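Local coordinates for XC6422 protein (Xanthomonas campestris, PDB 2FUK) that probably hydrolyses its substrates as a small serine alpha/beta-hydrolase that lacks a lid, at residues A34-T39 with R214-T219; T110-L115 with E133-I138. All blocks are in the same frame, centred on the assembly; numbering follows the deposited sequence.

How the contacts relate
From the N terminus, the chain passes through 34-39 as it enters strand 38-43, and later through 110-115 and 133-138, before reaching 214-219 near the C terminus. Contact 2 closes the short loop around helix 120-132 and is nested inside the longer loop closed by contact 1, which brings the C-terminal tail back to the start of strand 38-43. Strands 38-43 and 112-118 are neighbours in the central sheet, so the two contacts adjoin, their centres about 11 Å apart. Pro37 O is probably hydrogen-bonded to Thr112 N, and Thr39 OG1 to Asp111 OD2, while Val38 packs on Thr112 and Trp114. The two contacts tie the C-terminal tail to strand 38-43 and the 112-140 beta-alpha-beta unit.

Contact 1: residues A34-T39 with R214-T219; sequences AVQPVT and RWLPAT
Gln36 lies against Pro217 and Ala218 where the C-terminal tail of this alpha/beta-hydrolase fold, having left helix 201-212, runs past the entrance to strand 38-43. The join is made between a loop and a tail without regular structure, and these three residues account for most of it. Gln36 sets off with CG anti to its carbonyl carbon (chi1 -59°) and then bends at chi2 (-81°), which lays the terminal amide along the backbone of Ala218. As modelled, Gln36 OE1 is 2.9 Å from Ala218 O and Gln36 NE2 is 2.9 Å from Ala218 N. The amide has probably been built turned over, and turned back it may hydrogen-bond to both backbone atoms. Whichever way the amide is turned, the methyl of Ala218 lies obliquely above it, Gln36 CD 3.8 Å from Ala218 CB. Leu216 approaches the same amide with its CB and CD2, and also touches Ile70 and Trp114; apolar side chains flank the buried amide beside the Ala218 backbone.

Pro217 presents the CG and CD corner of its ring to the other segment. The Pro37 ring lies alongside, running the opposite way, with Pro37 CG 3.8 Å from Pro217 CG. The placing of Pro37 follows from its backbone: it is the centre of an inverse gamma turn, closed by a hydrogen bond of 2.8 Å from Val38 N to Gln36 O, just before the chain enters the strand. Farther out, Ala34 CB faces Thr219 O, and the CD of Pro37 meets the methyl of Ala218 more loosely. The branch of Val38 that lies anti to its carbonyl carbon passes the Pro217 ring at a slant, and here the packing is tight, Val38 CG2 being only 3.4 Å from Pro217 CG.

Contact 2: residues T110-L115 with E133-I138; sequences TDTLWL and EPQVLI
Leu115 is gripped by its backbone on two sides of Leu137, in the manner of parallel strands. Its amide is given to the residue before, Leu115 N to Val136 O at 2.9 Å and nearly straight (170°), and its carbonyl accepts from the residue after, Ile138 N to Leu115 O at 2.8 Å. Leu137 CA adds a C-H...O contact to that same carbonyl oxygen. Nearer the strand starts, Gln135 N donates to Leu113 O at 2.7 Å; Val136 N, by contrast, is buried with no partner in the model.

Aromatic packing occupies the face bearing Trp114 and Val136. The two side chains run side by side, and Val136 CB stands over the five-membered ring of Trp114, 3.5 Å from its centroid, in a CH-pi contact. Val136 CG2 reaches on to the ring fusion, 3.4 Å from Trp114 CE2. Ile70, Ala40 and Val212 also touch the indole.

At the rim of the indole the side chain of Gln135, extended beyond CG, carries its amide to Thr112 and the Trp114 ring edge, the amide and ring planes 71° apart.

Aliphatic contacts involve Leu115: its CG lies 3.7 Å from Pro134 CB, the two side chains nearly perpendicular, and on the face it shares with Leu137 its CB meets Leu137 CD1.

The whole is the parallel strand pairing of a beta-alpha-beta crossover through helix 120-132, in alpha/beta-hydrolases the unit whose strand-to-helix turn forms the nucleophile elbow, consistent with the GxSxG sequence here.

Contact 1: residues A34-T39 with R214-T219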
ATOM      1  N   ALA A  34     -12.819  -4.501   3.798  1.00 16.14           N
ATOM      2  CA  ALA A  34     -14.047  -5.182   3.407  1.00 15.60           C
ATOM      3  C   ALA A  34     -13.765  -6.138   2.249  1.00 15.73           C
ATOM      4  O   ALA A  34     -13.278  -5.725   1.190  1.00 15.18           O
ATOM      5  CB  ALA A  34     -15.099  -4.162   2.999  1.00 15.61           C
ATOM      6  N   VAL A  35     -14.074  -7.413   2.455  1.00 15.12           N
ATOM      7  CA  VAL A  35     -13.840  -8.433   1.438  1.00 15.05           C
ATOM      8  C   VAL A  35     -14.824  -8.277   0.280  1.00 14.50           C
ATOM      9  O   VAL A  35     -15.994  -7.929   0.478  1.00 14.52           O
ATOM     10  CB  VAL A  35     -13.994  -9.844   2.032  1.00 16.62           C
ATOM     11  CG1 VAL A  35     -15.443 -10.076   2.430  1.00 19.02           C
ATOM     12  CG2 VAL A  35     -13.511 -10.883   1.029  1.00 17.32           C
ATOM     13  N   GLN A  36     -14.343  -8.532  -0.928  1.00 11.68           N
ATOM     14  CA  GLN A  36     -15.167  -8.426  -2.122  1.00 10.47           C
ATOM     15  C   GLN A  36     -15.389  -9.815  -2.695  1.00  9.50           C
ATOM     16  O   GLN A  36     -14.497 -10.665  -2.645  1.00  9.65           O
ATOM     17  CB  GLN A  36     -14.462  -7.565  -3.172  1.00 10.50           C
ATOM     18  CG  GLN A  36     -14.152  -6.152  -2.713  1.00 11.61           C
ATOM     19  CD  GLN A  36     -15.348  -5.234  -2.812  1.00 10.78           C
ATOM     20  OE1 GLN A  36     -15.384  -4.173  -2.182  1.00 14.42           O
ATOM     21  NE2 GLN A  36     -16.326  -5.623  -3.614  1.00  8.81           N
ATOM     22  N   PRO A  37     -16.580 -10.059  -3.256  1.00  8.72           N
ATOM     23  CA  PRO A  37     -16.924 -11.352  -3.852  1.00  7.73           C
ATOM     24  C   PRO A  37     -16.336 -11.377  -5.257  1.00  7.50           C
ATOM     25  O   PRO A  37     -17.034 -11.633  -6.235  1.00  6.67           O
ATOM     26  CB  PRO A  37     -18.446 -11.322  -3.854  1.00  7.79           C
ATOM     27  CG  PRO A  37     -18.741  -9.883  -4.125  1.00 10.03           C
ATOM     28  CD  PRO A  37     -17.733  -9.140  -3.277  1.00  8.26           C
ATOM     29  N   VAL A  38     -15.038 -11.097  -5.330  1.00  7.63           N
ATOM     30  CA  VAL A  38     -14.328 -11.027  -6.599  1.00  7.52           C
ATOM     31  C   VAL A  38     -12.955 -11.674  -6.521  1.00  6.02           C
ATOM     32  O   VAL A  38     -12.270 -11.574  -5.506  1.00  5.89           O
ATOM     33  CB  VAL A  38     -14.102  -9.547  -7.014  1.00  5.90           C
ATOM     34  CG1 VAL A  38     -13.333  -9.478  -8.331  1.00  8.44           C
ATOM     35  CG2 VAL A  38     -15.438  -8.811  -7.128  1.00  7.37           C
ATOM     36  N   THR A  39     -12.570 -12.344  -7.601  1.00  7.76           N
ATOM     37  CA  THR A  39     -11.247 -12.952  -7.710  1.00  5.74           C
ATOM     38  C   THR A  39     -10.718 -12.404  -9.026  1.00  6.95           C
ATOM     39  O   THR A  39     -11.427 -12.416 -10.036  1.00  6.45           O
ATOM     40  CB  THR A  39     -11.289 -14.497  -7.789  1.00  7.04           C
ATOM     41  OG1 THR A  39     -11.741 -15.038  -6.542  1.00  8.12           O
ATOM     42  CG2 THR A  39      -9.890 -15.052  -8.063  1.00  7.81           C
ATOM     43  N   ARG A 214     -15.385   2.447  -8.296  1.00 12.22           N
ATOM     44  CA  ARG A 214     -16.823   2.392  -8.500  1.00 11.75           C
ATOM     45  C   ARG A 214     -17.350   1.091  -9.091  1.00 11.79           C
ATOM     46  O   ARG A 214     -18.564   0.908  -9.212  1.00 13.22           O
ATOM     47  CB  ARG A 214     -17.268   3.584  -9.352  1.00 13.27           C
ATOM     48  CG  ARG A 214     -17.294   4.889  -8.561  1.00 13.51           C
ATOM     49  CD  ARG A 214     -17.425   6.104  -9.468  1.00 15.58           C
ATOM     50  NE  ARG A 214     -17.489   7.351  -8.709  1.00 15.97           N
ATOM     51  CZ  ARG A 214     -18.559   7.767  -8.035  1.00 17.44           C
ATOM     52  NH1 ARG A 214     -18.522   8.921  -7.373  1.00 18.25           N
ATOM     53  NH2 ARG A 214     -19.667   7.039  -8.021  1.00 18.02           N
ATOM     54  N   TRP A 215     -16.456   0.181  -9.463  1.00  9.88           N
ATOM     55  CA  TRP A 215     -16.906  -1.090 -10.012  1.00 10.31           C
ATOM     56  C   TRP A 215     -16.879  -2.184  -8.951  1.00  9.86           C
ATOM     57  O   TRP A 215     -17.218  -3.331  -9.225  1.00 10.47           O
ATOM     58  CB  TRP A 215     -16.054  -1.510 -11.215  1.00  9.84           C
ATOM     59  CG  TRP A 215     -16.060  -0.511 -12.333  1.00 11.52           C
ATOM     60  CD1 TRP A 215     -17.050   0.385 -12.635  1.00 11.83           C
ATOM     61  CD2 TRP A 215     -15.024  -0.305 -13.304  1.00 11.51           C
ATOM     62  NE1 TRP A 215     -16.690   1.139 -13.729  1.00 12.20           N
ATOM     63  CE2 TRP A 215     -15.452   0.735 -14.159  1.00 11.63           C
ATOM     64  CE3 TRP A 215     -13.775  -0.898 -13.532  1.00 10.74           C
ATOM     65  CZ2 TRP A 215     -14.669   1.196 -15.229  1.00 11.31           C
ATOM     66  CZ3 TRP A 215     -13.002  -0.441 -14.594  1.00 11.03           C
ATOM     67  CH2 TRP A 215     -13.451   0.595 -15.427  1.00 12.12           C
ATOM     68  N   LEU A 216     -16.470  -1.832  -7.737  1.00 10.54           N
ATOM     69  CA  LEU A 216     -16.440  -2.817  -6.667  1.00 11.19           C
ATOM     70  C   LEU A 216     -17.881  -3.208  -6.357  1.00 12.50           C
ATOM     71  O   LEU A 216     -18.718  -2.348  -6.075  1.00 13.71           O
ATOM     72  CB  LEU A 216     -15.768  -2.234  -5.423  1.00 10.32           C
ATOM     73  CG  LEU A 216     -14.284  -1.917  -5.609  1.00 11.21           C
ATOM     74  CD1 LEU A 216     -13.733  -1.230  -4.365  1.00 11.34           C
ATOM     75  CD2 LEU A 216     -13.526  -3.205  -5.900  1.00 10.67           C
ATOM     76  N   PRO A 217     -18.196  -4.511  -6.423  1.00 12.36           N
ATOM     77  CA  PRO A 217     -19.572  -4.936  -6.136  1.00 12.35           C
ATOM     78  C   PRO A 217     -20.031  -4.677  -4.698  1.00 13.22           C
ATOM     79  O   PRO A 217     -21.222  -4.466  -4.460  1.00 14.95           O
ATOM     80  CB  PRO A 217     -19.568  -6.421  -6.521  1.00 14.79           C
ATOM     81  CG  PRO A 217     -18.138  -6.826  -6.348  1.00 16.39           C
ATOM     82  CD  PRO A 217     -17.369  -5.649  -6.863  1.00 13.58           C
ATOM     83  N   ALA A 218     -19.098  -4.681  -3.750  1.00 14.20           N
ATOM     84  CA  ALA A 218     -19.429  -4.433  -2.347  1.00 15.11           C
ATOM     85  C   ALA A 218     -18.874  -3.092  -1.870  1.00 16.15           C
ATOM     86  O   ALA A 218     -17.851  -2.622  -2.353  1.00 15.32           O
ATOM     87  CB  ALA A 218     -18.895  -5.563  -1.473  1.00 15.69           C
ATOM     88  N   THR A 219     -19.555  -2.488  -0.902  1.00 18.26           N
ATOM     89  CA  THR A 219     -19.159  -1.194  -0.367  1.00 19.46           C
ATOM     90  C   THR A 219     -17.977  -1.302   0.591  1.00 20.24           C
ATOM     91  O   THR A 219     -18.072  -1.951   1.632  1.00 20.96           O
ATOM     92  CB  THR A 219     -20.335  -0.540   0.377  1.00 19.40           C
ATOM     93  OG1 THR A 219     -21.465  -0.449  -0.503  1.00 21.62           O
ATOM     94  CG2 THR A 219     -19.947   0.849   0.874  1.00 20.46           C
TER

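Contact 2: residues T110-L115 with E133-I138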
ATOM      1  N   THR A 110     -19.328 -18.326  -6.290  1.00  9.46           N
ATOM      2  CA  THR A 110     -20.143 -17.151  -5.984  1.00  8.95           C
ATOM      3  C   THR A 110     -19.421 -15.822  -6.219  1.00  9.02           C
ATOM      4  O   THR A 110     -19.991 -14.755  -5.994  1.00  8.97           O
ATOM      5  CB  THR A 110     -20.696 -17.171  -4.531  1.00  9.42           C
ATOM      6  OG1 THR A 110     -19.616 -17.140  -3.592  1.00 10.87           O
ATOM      7  CG2 THR A 110     -21.543 -18.414  -4.300  1.00 12.27           C
ATOM      8  N   ASP A 111     -18.172 -15.887  -6.676  1.00  9.06           N
ATOM      9  CA  ASP A 111     -17.393 -14.677  -6.965  1.00  7.75           C
ATOM     10  C   ASP A 111     -17.577 -14.287  -8.418  1.00  7.66           C
ATOM     11  O   ASP A 111     -18.027 -15.093  -9.234  1.00  8.25           O
ATOM     12  CB  ASP A 111     -15.886 -14.920  -6.805  1.00  7.76           C
ATOM     13  CG  ASP A 111     -15.419 -14.874  -5.375  1.00  9.94           C
ATOM     14  OD1 ASP A 111     -16.255 -14.710  -4.465  1.00 10.86           O
ATOM     15  OD2 ASP A 111     -14.191 -15.000  -5.172  1.00 11.81           O
ATOM     16  N   THR A 112     -17.226 -13.046  -8.737  1.00  7.10           N
ATOM     17  CA  THR A 112     -17.253 -12.610 -10.126  1.00  6.84           C
ATOM     18  C   THR A 112     -15.778 -12.584 -10.524  1.00  7.05           C
ATOM     19  O   THR A 112     -14.891 -12.636  -9.663  1.00  8.23           O
ATOM     20  CB  THR A 112     -17.889 -11.216 -10.320  1.00  8.37           C
ATOM     21  OG1 THR A 112     -17.417 -10.310  -9.319  1.00  8.93           O
ATOM     22  CG2 THR A 112     -19.404 -11.317 -10.255  1.00 10.20           C
ATOM     23  N   LEU A 113     -15.509 -12.508 -11.818  1.00  7.49           N
ATOM     24  CA  LEU A 113     -14.132 -12.525 -12.285  1.00  6.90           C
ATOM     25  C   LEU A 113     -13.608 -11.241 -12.914  1.00  6.79           C
ATOM     26  O   LEU A 113     -14.232 -10.657 -13.800  1.00  7.19           O
ATOM     27  CB  LEU A 113     -13.956 -13.667 -13.285  1.00  7.73           C
ATOM     28  CG  LEU A 113     -12.561 -13.834 -13.882  1.00  8.72           C
ATOM     29  CD1 LEU A 113     -11.628 -14.439 -12.852  1.00  8.84           C
ATOM     30  CD2 LEU A 113     -12.649 -14.730 -15.109  1.00  8.33           C
ATOM     31  N   TRP A 114     -12.442 -10.813 -12.446  1.00  6.93           N
ATOM     32  CA  TRP A 114     -11.787  -9.633 -12.993  1.00  6.37           C
ATOM     33  C   TRP A 114     -10.498 -10.111 -13.654  1.00  6.83           C
ATOM     34  O   TRP A 114      -9.850 -11.027 -13.163  1.00  7.31           O
ATOM     35  CB  TRP A 114     -11.439  -8.638 -11.884  1.00  7.72           C
ATOM     36  CG  TRP A 114     -12.599  -7.827 -11.377  1.00  6.77           C
ATOM     37  CD1 TRP A 114     -13.922  -8.176 -11.393  1.00  8.94           C
ATOM     38  CD2 TRP A 114     -12.522  -6.574 -10.693  1.00  8.92           C
ATOM     39  NE1 TRP A 114     -14.671  -7.215 -10.748  1.00  9.00           N
ATOM     40  CE2 TRP A 114     -13.836  -6.222 -10.310  1.00  8.06           C
ATOM     41  CE3 TRP A 114     -11.467  -5.714 -10.359  1.00  8.87           C
ATOM     42  CZ2 TRP A 114     -14.123  -5.042  -9.606  1.00  8.48           C
ATOM     43  CZ3 TRP A 114     -11.753  -4.544  -9.661  1.00  9.84           C
ATOM     44  CH2 TRP A 114     -13.071  -4.221  -9.294  1.00  8.61           C
ATOM     45  N   LEU A 115     -10.139  -9.499 -14.778  1.00  6.48           N
ATOM     46  CA  LEU A 115      -8.916  -9.853 -15.483  1.00  6.27           C
ATOM     47  C   LEU A 115      -8.068  -8.602 -15.641  1.00  6.50           C
ATOM     48  O   LEU A 115      -8.590  -7.509 -15.853  1.00  7.78           O
ATOM     49  CB  LEU A 115      -9.222 -10.434 -16.873  1.00  8.02           C
ATOM     50  CG  LEU A 115      -9.930 -11.788 -16.979  1.00  8.13           C
ATOM     51  CD1 LEU A 115     -10.098 -12.159 -18.457  1.00  8.72           C
ATOM     52  CD2 LEU A 115      -9.122 -12.852 -16.262  1.00 10.62           C
ATOM     53  N   GLU A 133     -15.540 -13.581 -20.539  1.00 11.94           N
ATOM     54  CA  GLU A 133     -16.539 -12.649 -20.026  1.00 13.65           C
ATOM     55  C   GLU A 133     -16.296 -12.110 -18.614  1.00 12.57           C
ATOM     56  O   GLU A 133     -17.114 -12.306 -17.704  1.00 13.88           O
ATOM     57  CB  GLU A 133     -17.924 -13.293 -20.090  1.00 16.89           C
ATOM     58  CG  GLU A 133     -18.301 -13.812 -21.469  1.00 20.86           C
ATOM     59  CD  GLU A 133     -19.739 -14.298 -21.540  1.00 22.82           C
ATOM     60  OE1 GLU A 133     -20.040 -15.137 -22.423  1.00 24.53           O
ATOM     61  OE2 GLU A 133     -20.572 -13.831 -20.723  1.00 25.54           O
ATOM     62  N   PRO A 134     -15.167 -11.417 -18.408  1.00 11.27           N
ATOM     63  CA  PRO A 134     -14.847 -10.853 -17.093  1.00 10.06           C
ATOM     64  C   PRO A 134     -15.775  -9.676 -16.771  1.00  9.47           C
ATOM     65  O   PRO A 134     -16.313  -9.031 -17.674  1.00 10.45           O
ATOM     66  CB  PRO A 134     -13.399 -10.416 -17.256  1.00 10.39           C
ATOM     67  CG  PRO A 134     -13.354  -9.994 -18.712  1.00  9.81           C
ATOM     68  CD  PRO A 134     -14.091 -11.140 -19.373  1.00 11.90           C
ATOM     69  N   GLN A 135     -15.959  -9.404 -15.486  1.00  8.92           N
ATOM     70  CA  GLN A 135     -16.808  -8.300 -15.056  1.00  8.64           C
ATOM     71  C   GLN A 135     -16.039  -6.996 -15.241  1.00  8.67           C
ATOM     72  O   GLN A 135     -16.620  -5.958 -15.562  1.00  8.98           O
ATOM     73  CB  GLN A 135     -17.215  -8.500 -13.589  1.00  8.94           C
ATOM     74  CG  GLN A 135     -17.901  -7.310 -12.920  1.00 11.68           C
ATOM     75  CD  GLN A 135     -18.510  -7.678 -11.568  1.00 12.86           C
ATOM     76  OE1 GLN A 135     -19.725  -7.913 -11.456  1.00 15.34           O
ATOM     77  NE2 GLN A 135     -17.665  -7.749 -10.537  1.00  9.94           N
ATOM     78  N   VAL A 136     -14.726  -7.070 -15.039  1.00  7.69           N
ATOM     79  CA  VAL A 136     -13.837  -5.926 -15.186  1.00  6.58           C
ATOM     80  C   VAL A 136     -12.551  -6.369 -15.876  1.00  6.35           C
ATOM     81  O   VAL A 136     -12.039  -7.459 -15.604  1.00  6.22           O
ATOM     82  CB  VAL A 136     -13.451  -5.322 -13.809  1.00  6.60           C
ATOM     83  CG1 VAL A 136     -12.243  -4.387 -13.958  1.00  7.80           C
ATOM     84  CG2 VAL A 136     -14.621  -4.559 -13.226  1.00  7.02           C
ATOM     85  N   LEU A 137     -12.045  -5.529 -16.777  1.00  4.98           N
ATOM     86  CA  LEU A 137     -10.793  -5.809 -17.477  1.00  5.97           C
ATOM     87  C   LEU A 137      -9.852  -4.634 -17.241  1.00  6.48           C
ATOM     88  O   LEU A 137     -10.259  -3.483 -17.370  1.00  6.02           O
ATOM     89  CB  LEU A 137     -11.020  -5.959 -18.980  1.00  5.46           C
ATOM     90  CG  LEU A 137      -9.762  -6.195 -19.826  1.00  6.41           C
ATOM     91  CD1 LEU A 137      -9.146  -7.549 -19.491  1.00  8.49           C
ATOM     92  CD2 LEU A 137     -10.125  -6.133 -21.303  1.00  6.91           C
ATOM     93  N   ILE A 138      -8.603  -4.924 -16.884  1.00  4.95           N
ATOM     94  CA  ILE A 138      -7.620  -3.870 -16.658  1.00  6.21           C
ATOM     95  C   ILE A 138      -6.435  -4.121 -17.574  1.00  6.26           C
ATOM     96  O   ILE A 138      -5.843  -5.200 -17.544  1.00  6.22           O
ATOM     97  CB  ILE A 138      -7.130  -3.864 -15.199  1.00  6.00           C
ATOM     98  CG1 ILE A 138      -8.306  -3.592 -14.262  1.00  7.63           C
ATOM     99  CG2 ILE A 138      -6.053  -2.806 -15.015  1.00  7.09           C
ATOM    100  CD1 ILE A 138      -8.030  -3.980 -12.829  1.00  7.31           C
TER